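Local coordinates for probable chemoreceptor (Methyl-accepting chemotaxis) transmembrane protein (Rhizobium meliloti, PDB 6D8V), which probably acts as a chemotactic sensor of quaternary ammonium compounds, and binds 1,1-dimethyl-prolinium in its sensory domain, at residues 203-206 against 207-211; 252-256 against 257-261. All coordinates share one frame; numbering follows the deposited sequence.

Interaction 1 of 2, residues 203-206 against 207-211; sequences AAPI and PELLM
Leu209 folds back over the chain that leads into its own turn, meeting Ala204, Ile206 and Pro205 in turn along its length. Its CB rests against CB of Ala204 at 3.6 Å. One bond further out, CG lies 4.0 Å from CG1 of Ile206, and the branch ending in CD1 reaches the proline ring, with Leu209 CD1 4.0 Å from Pro205 CD. Ile206 contributes through its first torsion, which sets CG1 between the backbone N and the carbonyl carbon (chi1 53°) and so swings that branch to the side where Leu209 stands; the two chains pass at a slant. Glu208 comes at the same isoleucine with its carboxylate end, OE2 lying 3.6 Å from Ile206 CB, an approach to hydrocarbon and not to a polar mate.

Leu210 takes the other end of the segment: its CD2 packs 3.9 Å from Ala204 CB and lies beside the peptide nitrogens of Ala203 and Ala204. The backbone forms two overlapping beta turns, 206-209 and 207-210, with near-helical angles at residues 207-209. A weak bond of 3.4 Å runs from Leu209 N to Ile206 O, and a shorter one of 3.1 Å from Leu210 N to Pro207 O. Beyond the turn, Lys212 NZ bonds to Glu208 O, Leu209 also touches Trp201, and Pro205 packs on Tyr193 of strand 191-195. Within the loop between that strand and helix 219-228, small apolar contacts therefore chiefly join 203-206 to 207-211; the one hydrogen bond between them is weak and runs between backbone atoms, and no charge pair links them.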
loop_
_atom_site.group_PDB
_atom_site.type_symbol
_atom_site.label_atom_id
_atom_site.label_comp_id
_atom_site.label_asym_id
_atom_site.label_seq_id
_atom_site.Cartn_x
_atom_site.Cartn_y
_atom_site.Cartn_z
ATOM N N ALA A 203 -8.325 -6.118 -3.004
ATOM C CA ALA A 203 -9.305 -5.858 -4.052
ATOM C C ALA A 203 -10.231 -7.057 -4.077
ATOM O O ALA A 203 -9.771 -8.180 -4.312
ATOM C CB ALA A 203 -8.633 -5.641 -5.420
ATOM N N ALA A 204 -11.515 -6.818 -3.819
ATOM C CA ALA A 204 -12.494 -7.843 -3.506
ATOM C C ALA A 204 -13.714 -7.719 -4.402
ATOM O O ALA A 204 -13.860 -6.745 -5.139
ATOM C CB ALA A 204 -12.931 -7.741 -2.036
ATOM N N PRO A 205 -14.599 -8.717 -4.370
ATOM C CA PRO A 205 -15.864 -8.604 -5.117
ATOM C C PRO A 205 -16.787 -7.531 -4.565
ATOM O O PRO A 205 -17.247 -6.664 -5.311
ATOM C CB PRO A 205 -16.503 -9.992 -4.970
ATOM C CG PRO A 205 -15.413 -10.906 -4.601
ATOM C CD PRO A 205 -14.316 -10.098 -3.939
ATOM N N ILE A 206 -17.101 -7.592 -3.274
ATOM C CA ILE A 206 -17.875 -6.526 -2.640
ATOM C C ILE A 206 -16.910 -5.724 -1.775
ATOM O O ILE A 206 -15.857 -6.244 -1.381
ATOM C CB ILE A 206 -19.064 -7.072 -1.831
ATOM C CG1 ILE A 206 -18.608 -8.139 -0.836
ATOM C CG2 ILE A 206 -20.122 -7.624 -2.760
ATOM C CD1 ILE A 206 -19.732 -8.700 -0.003
ATOM N N PRO A 207 -17.204 -4.457 -1.482
ATOM C CA PRO A 207 -16.264 -3.662 -0.676
ATOM C C PRO A 207 -16.256 -4.044 0.791
ATOM O O PRO A 207 -15.277 -3.738 1.487
ATOM C CB PRO A 207 -16.746 -2.220 -0.885
ATOM C CG PRO A 207 -18.156 -2.347 -1.318
ATOM C CD PRO A 207 -18.350 -3.672 -1.962
ATOM N N GLU A 208 -17.303 -4.724 1.272
ATOM C CA GLU A 208 -17.342 -5.162 2.661
ATOM C C GLU A 208 -16.190 -6.111 2.992
ATOM O O GLU A 208 -15.745 -6.162 4.146
ATOM C CB GLU A 208 -18.702 -5.807 2.954
ATOM C CG GLU A 208 -19.879 -4.825 2.881
ATOM C CD GLU A 208 -20.772 -5.019 1.652
ATOM O OE1 GLU A 208 -21.907 -5.555 1.795
ATOM O OE2 GLU A 208 -20.345 -4.626 0.543
ATOM N N LEU A 209 -15.665 -6.836 1.999
ATOM C CA LEU A 209 -14.582 -7.793 2.222
ATOM C C LEU A 209 -13.211 -7.150 2.385
ATOM O O LEU A 209 -12.279 -7.830 2.828
ATOM C CB LEU A 209 -14.509 -8.802 1.070
ATOM C CG LEU A 209 -15.587 -9.890 1.071
ATOM C CD1 LEU A 209 -15.524 -10.757 -0.183
ATOM C CD2 LEU A 209 -15.447 -10.752 2.312
ATOM N N LEU A 210 -13.047 -5.878 2.043
ATOM C CA LEU A 210 -11.710 -5.301 2.066
ATOM C C LEU A 210 -11.141 -5.290 3.479
ATOM O O LEU A 210 -11.861 -5.068 4.458
ATOM C CB LEU A 210 -11.728 -3.889 1.495
ATOM C CG LEU A 210 -12.086 -3.876 0.012
ATOM C CD1 LEU A 210 -12.322 -2.470 -0.500
ATOM C CD2 LEU A 210 -10.986 -4.552 -0.763
ATOM N N MET A 211 -9.834 -5.551 3.578
ATOM C CA MET A 211 -9.117 -5.449 4.842
ATOM C C MET A 211 -9.390 -6.651 5.742
ATOM O O MET A 211 -8.723 -6.831 6.769
ATOM C CB MET A 211 -9.502 -4.153 5.560
ATOM C CG MET A 211 -8.713 -2.932 5.135
ATOM S SD MET A 211 -9.200 -1.461 6.053
ATOM C CE MET A 211 -9.068 -2.062 7.733
#

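Interaction 2 of 2, residues 252-256 against 257-261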
loop_
_atom_site.group_PDB
_atom_site.type_symbol
_atom_site.label_atom_id
_atom_site.label_comp_id
_atom_site.label_asym_id
_atom_site.label_seq_id
_atom_site.Cartn_x
_atom_site.Cartn_y
_atom_site.Cartn_z
ATOM N N PHE A 252 3.246 -13.190 -5.571
ATOM C CA PHE A 252 4.311 -12.484 -6.271
ATOM C C PHE A 252 4.959 -11.495 -5.312
ATOM O O PHE A 252 4.264 -10.793 -4.573
ATOM C CB PHE A 252 3.780 -11.767 -7.519
ATOM C CG PHE A 252 2.821 -10.651 -7.219
ATOM C CD1 PHE A 252 1.503 -10.924 -6.902
ATOM C CD2 PHE A 252 3.239 -9.332 -7.255
ATOM C CE1 PHE A 252 0.620 -9.908 -6.629
ATOM C CE2 PHE A 252 2.361 -8.305 -6.979
ATOM C CZ PHE A 252 1.046 -8.596 -6.670
ATOM N N SER A 253 6.290 -11.448 -5.332
ATOM C CA SER A 253 7.048 -10.592 -4.424
ATOM C C SER A 253 6.991 -9.130 -4.843
ATOM O O SER A 253 7.082 -8.800 -6.030
ATOM C CB SER A 253 8.510 -11.032 -4.363
ATOM O OG SER A 253 8.669 -12.145 -3.503
ATOM N N LEU A 254 6.924 -8.254 -3.897
ATOM C CA LEU A 254 6.816 -6.890 -4.215
ATOM C C LEU A 254 8.177 -6.429 -4.051
ATOM O O LEU A 254 8.839 -6.938 -3.222
ATOM C CB LEU A 254 5.995 -6.204 -3.192
ATOM C CG LEU A 254 4.540 -6.522 -3.099
ATOM C CD1 LEU A 254 4.005 -5.576 -2.117
ATOM C CD2 LEU A 254 3.913 -6.280 -4.405
ATOM N N PRO A 255 8.612 -5.430 -4.927
ATOM C CA PRO A 255 10.030 -5.252 -4.950
ATOM C C PRO A 255 10.829 -4.854 -3.791
ATOM O O PRO A 255 11.763 -5.607 -3.594
ATOM C CB PRO A 255 10.133 -4.060 -5.799
ATOM C CG PRO A 255 9.319 -4.421 -6.877
ATOM C CD PRO A 255 8.124 -4.553 -6.081
ATOM N N ASP A 256 10.559 -3.809 -3.045
ATOM C CA ASP A 256 11.568 -3.377 -2.106
ATOM C C ASP A 256 11.203 -3.423 -0.688
ATOM O O ASP A 256 11.990 -3.167 0.127
ATOM C CB ASP A 256 12.004 -1.993 -2.436
ATOM C CG ASP A 256 12.677 -1.896 -3.747
ATOM O OD1 ASP A 256 13.504 -2.742 -4.012
ATOM O OD2 ASP A 256 12.417 -0.969 -4.516
ATOM N N VAL A 257 9.972 -3.762 -0.421
ATOM C CA VAL A 257 9.305 -3.579 0.839
ATOM C C VAL A 257 9.120 -4.858 1.542
ATOM O O VAL A 257 8.403 -4.991 2.443
ATOM C CB VAL A 257 7.970 -3.011 0.606
ATOM C CG1 VAL A 257 8.131 -1.696 -0.017
ATOM C CG2 VAL A 257 7.249 -3.849 -0.364
ATOM N N ASN A 258 9.783 -5.842 1.081
ATOM C CA ASN A 258 9.833 -7.107 1.811
ATOM C C ASN A 258 8.426 -7.628 2.124
ATOM O O ASN A 258 7.956 -7.625 3.265
ATOM C CB ASN A 258 10.653 -6.954 3.093
ATOM C CG ASN A 258 10.860 -8.274 3.813
ATOM O OD1 ASN A 258 11.095 -9.310 3.188
ATOM N ND2 ASN A 258 10.756 -8.245 5.138
ATOM N N ALA A 259 7.769 -8.090 1.063
ATOM C CA ALA A 259 6.424 -8.633 1.180
ATOM C C ALA A 259 6.019 -9.220 -0.163
ATOM O O ALA A 259 6.639 -8.949 -1.191
ATOM C CB ALA A 259 5.411 -7.574 1.620
ATOM N N GLN A 260 4.972 -10.036 -0.137
ATOM C CA GLN A 260 4.376 -10.562 -1.349
ATOM C C GLN A 260 2.863 -10.416 -1.268
ATOM O O GLN A 260 2.280 -10.330 -0.184
ATOM C CB GLN A 260 4.751 -12.024 -1.572
ATOM C CG GLN A 260 4.375 -12.939 -0.431
ATOM C CD GLN A 260 4.575 -14.390 -0.786
ATOM O OE1 GLN A 260 5.152 -14.707 -1.825
ATOM N NE2 GLN A 260 4.093 -15.283 0.069
ATOM N N TRP A 261 2.234 -10.385 -2.437
ATOM C CA TRP A 261 0.787 -10.337 -2.553
ATOM C C TRP A 261 0.287 -11.509 -3.387
ATOM O O TRP A 261 1.043 -12.146 -4.125
ATOM C CB TRP A 261 0.321 -9.032 -3.194
ATOM C CG TRP A 261 0.435 -7.842 -2.299
ATOM C CD1 TRP A 261 0.813 -7.825 -0.988
ATOM C CD2 TRP A 261 0.161 -6.485 -2.654
ATOM N NE1 TRP A 261 0.790 -6.536 -0.504
ATOM C CE2 TRP A 261 0.395 -5.696 -1.510
ATOM C CE3 TRP A 261 -0.256 -5.859 -3.834
ATOM C CZ2 TRP A 261 0.228 -4.317 -1.510
ATOM C CZ3 TRP A 261 -0.423 -4.487 -3.833
ATOM C CH2 TRP A 261 -0.185 -3.732 -2.676
#
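Phe252 and Trp261 meet through their first torsions. In Phe252, CG sits between the backbone N and the carbonyl carbon (chi1 66°), which carries the ring across to its strand partner, where CE1 and CZ both lie 3.6 Å from Trp261 CB. In Trp261, CG stands beside the backbone N, opposite the carbonyl carbon (chi1 -73°), and the indole extends under Leu254. There CD1 of Leu254 makes a CH-pi contact over one face, 3.8 Å from the centroid of the five-membered ring and 15° off its normal.

The backbone of this antiparallel beta hairpin sets the spacing. Phe252 and Trp261 form a hydrogen-bonded pair, with Phe252 N to Trp261 O at 2.8 Å and Trp261 N to Phe252 O at 3.0 Å; nearer the turn, Leu254 N bonds to Ala259 O at 2.8 Å. At the turn, CG2 of Val257 lies 3.9 Å from Leu254 CB.

Phe252 and Trp261 also pack on Ile22 of helix 2-45, and Leu254, Val257 and Trp261 on Ile136. An alanine in place of Phe252 would probably leave Trp261 CB without CE1 and CZ against it and open a gap beside Ala19 and Ile22. The indole combines an apolar face with a polar N-H, NE1 bonding to Gln197 OE1, which probably fixes its rotation within an otherwise apolar interface.

In the fold
Both contacts are local, in series along the chain, yet they differ in setting. Interaction 1 is a surface turn in the loop from strand 191-195 to helix 219-228, held by aliphatic contacts and a weak backbone bond. Interaction 2 is partly buried: its two strands lie at the middle of the four-stranded sheet. Aromatic packing joins this antiparallel hairpin to helix 2-45, while at the turn mainly Leu254 and Val257 meet strands 135-136 and 149-160 of the other sheet, which carries pocket residues such as Tyr140 and Met151. Their centres lie 21 Å apart, and their nearest atoms about 8 Å. The sheet links them indirectly, since strand 191-195, which 203-206 touches, pairs with 259-268.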